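Local coordinates for putative sugar binding protein (Salmonella enterica subsp. enterica serovar Typhimurium, PDB 3KNZ) that probably binds phosphorylated sugars or related carbohydrate derivatives, as SIS-family proteins do, at residues W212-N216 with G311-N315. Numbering follows the deposited sequence.
Sequences WAQTN and GLNLN
Trp212 carries the tightly packed half of this contact, meeting Leu314 with a ring face and Leu312 with a ring edge. CB of Leu314 lies 3.7 Å from the centroid of the Trp212 five-membered ring and only 7° off its normal, which identifies a CH-pi contact over the face. With CG anti to the backbone N (chi1 167°), the indole reaches from the last turn of helix 185-215 to the loop leading into strand 314-315. There Trp212 NE1 donates to Leu312 O at 2.8 Å, and the acceptor sits close to the ring plane, so face and edge together fix the rotation of the indole. Ile303 and Leu336 also touch Trp212, placing it beside strand 300-304 and its outermost neighbour 314-315, with helix 326-339 packed against it. This five-stranded parallel sheet, order 2-1-3-4-5, is consistent with a SIS-type alpha/beta domain.

Asn216, where the chain leaves the helix, makes the second bond: its ND2 reaches Gly311 O at 3.2 Å with an N-H...O angle of 156°. The same ND2 bonds weakly to Trp212 O, tying the amide back to its own helix. Toward solvent the fit slackens. Thr215 and Gly311 are exposed, and their nearest approach is Thr215 CG2 to Gly311 O at 4.2 Å; the Thr215 hydroxyl instead bonds to Ala211 O within the helix.

The indole N-H and the Asn216 amide thus satisfy two loop carbonyl oxygens without any charged pair, so the polar part of the contact depends on the loop's path rather than its side chains, beside the CH-pi contact to Leu314.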
loop_
_atom_site.group_PDB
_atom_site.type_symbol
_atom_site.label_atom_id
_atom_site.label_comp_id
_atom_site.label_asym_id
_atom_site.label_seq_id
_atom_site.Cartn_x
_atom_site.Cartn_y
_atom_site.Cartn_z
ATOM N N TRP A 212 -22.925 -21.151 5.293
ATOM C CA TRP A 212 -23.062 -20.091 4.303
ATOM C C TRP A 212 -22.206 -20.366 3.079
ATOM O O TRP A 212 -22.676 -20.246 1.947
ATOM C CB TRP A 212 -22.673 -18.758 4.931
ATOM C CG TRP A 212 -22.476 -17.647 3.970
ATOM C CD1 TRP A 212 -23.443 -16.920 3.352
ATOM C CD2 TRP A 212 -21.222 -17.097 3.548
ATOM N NE1 TRP A 212 -22.870 -15.964 2.547
ATOM C CE2 TRP A 212 -21.506 -16.053 2.652
ATOM C CE3 TRP A 212 -19.887 -17.399 3.829
ATOM C CZ2 TRP A 212 -20.504 -15.301 2.039
ATOM C CZ3 TRP A 212 -18.893 -16.653 3.219
ATOM C CH2 TRP A 212 -19.205 -15.618 2.336
ATOM N N ALA A 213 -20.950 -20.737 3.310
ATOM C CA ALA A 213 -20.026 -21.037 2.222
ATOM C C ALA A 213 -20.543 -22.198 1.365
ATOM O O ALA A 213 -20.423 -22.172 0.143
ATOM C CB ALA A 213 -18.647 -21.349 2.767
ATOM N N GLN A 214 -21.120 -23.216 1.998
ATOM C CA GLN A 214 -21.664 -24.343 1.244
ATOM C C GLN A 214 -22.929 -23.938 0.472
ATOM O O GLN A 214 -23.135 -24.401 -0.642
ATOM C CB GLN A 214 -21.906 -25.552 2.154
ATOM C CG GLN A 214 -20.603 -26.177 2.655
ATOM C CD GLN A 214 -20.803 -27.278 3.687
ATOM O OE1 GLN A 214 -21.929 -27.611 4.056
ATOM N NE2 GLN A 214 -19.702 -27.845 4.161
ATOM N N THR A 215 -23.751 -23.057 1.043
ATOM C CA THR A 215 -24.968 -22.591 0.365
ATOM C C THR A 215 -24.641 -21.731 -0.855
ATOM O O THR A 215 -25.360 -21.765 -1.850
ATOM C CB THR A 215 -25.891 -21.754 1.295
ATOM O OG1 THR A 215 -26.230 -22.508 2.470
ATOM C CG2 THR A 215 -27.179 -21.350 0.557
ATOM N N ASN A 216 -23.557 -20.964 -0.777
ATOM C CA ASN A 216 -23.147 -20.089 -1.878
ATOM C C ASN A 216 -21.879 -20.569 -2.581
ATOM O O ASN A 216 -21.132 -19.777 -3.166
ATOM C CB ASN A 216 -22.984 -18.674 -1.345
ATOM C CG ASN A 216 -24.284 -18.120 -0.825
ATOM O OD1 ASN A 216 -25.236 -17.956 -1.584
ATOM N ND2 ASN A 216 -24.341 -17.836 0.472
ATOM N N GLY A 311 -30.646 -15.793 0.561
ATOM C CA GLY A 311 -29.720 -16.928 0.606
ATOM C C GLY A 311 -28.257 -16.535 0.471
ATOM O O GLY A 311 -27.368 -17.166 1.049
ATOM N N LEU A 312 -28.019 -15.465 -0.276
ATOM C CA LEU A 312 -26.671 -14.998 -0.586
ATOM C C LEU A 312 -25.870 -14.462 0.604
ATOM O O LEU A 312 -24.702 -14.808 0.778
ATOM C CB LEU A 312 -26.761 -13.902 -1.652
ATOM C CG LEU A 312 -27.518 -14.264 -2.933
ATOM C CD1 LEU A 312 -27.658 -13.028 -3.820
ATOM C CD2 LEU A 312 -26.840 -15.412 -3.677
ATOM N N ASN A 313 -26.495 -13.612 1.412
ATOM C CA ASN A 313 -25.804 -12.965 2.527
ATOM C C ASN A 313 -25.541 -13.863 3.719
ATOM O O ASN A 313 -26.150 -14.921 3.862
ATOM C CB ASN A 313 -26.615 -11.770 3.019
ATOM C CG ASN A 313 -26.807 -10.725 1.964
ATOM O OD1 ASN A 313 -26.099 -10.700 0.963
ATOM N ND2 ASN A 313 -27.778 -9.849 2.175
ATOM N N LEU A 314 -24.613 -13.422 4.567
ATOM C CA LEU A 314 -24.308 -14.096 5.822
ATOM C C LEU A 314 -24.780 -13.206 6.950
ATOM O O LEU A 314 -24.010 -12.406 7.485
ATOM C CB LEU A 314 -22.809 -14.392 5.980
ATOM C CG LEU A 314 -22.375 -14.894 7.375
ATOM C CD1 LEU A 314 -23.330 -15.966 7.925
ATOM C CD2 LEU A 314 -20.919 -15.388 7.379
ATOM N N ASN A 315 -26.063 -13.311 7.274
ATOM C CA ASN A 315 -26.606 -12.571 8.395
ATOM C C ASN A 315 -26.271 -13.370 9.648
ATOM O O ASN A 315 -26.705 -14.506 9.804
ATOM C CB ASN A 315 -28.103 -12.363 8.241
ATOM C CG ASN A 315 -28.703 -11.614 9.406
ATOM O OD1 ASN A 315 -28.699 -12.100 10.533
ATOM N ND2 ASN A 315 -29.246 -10.429 9.134
#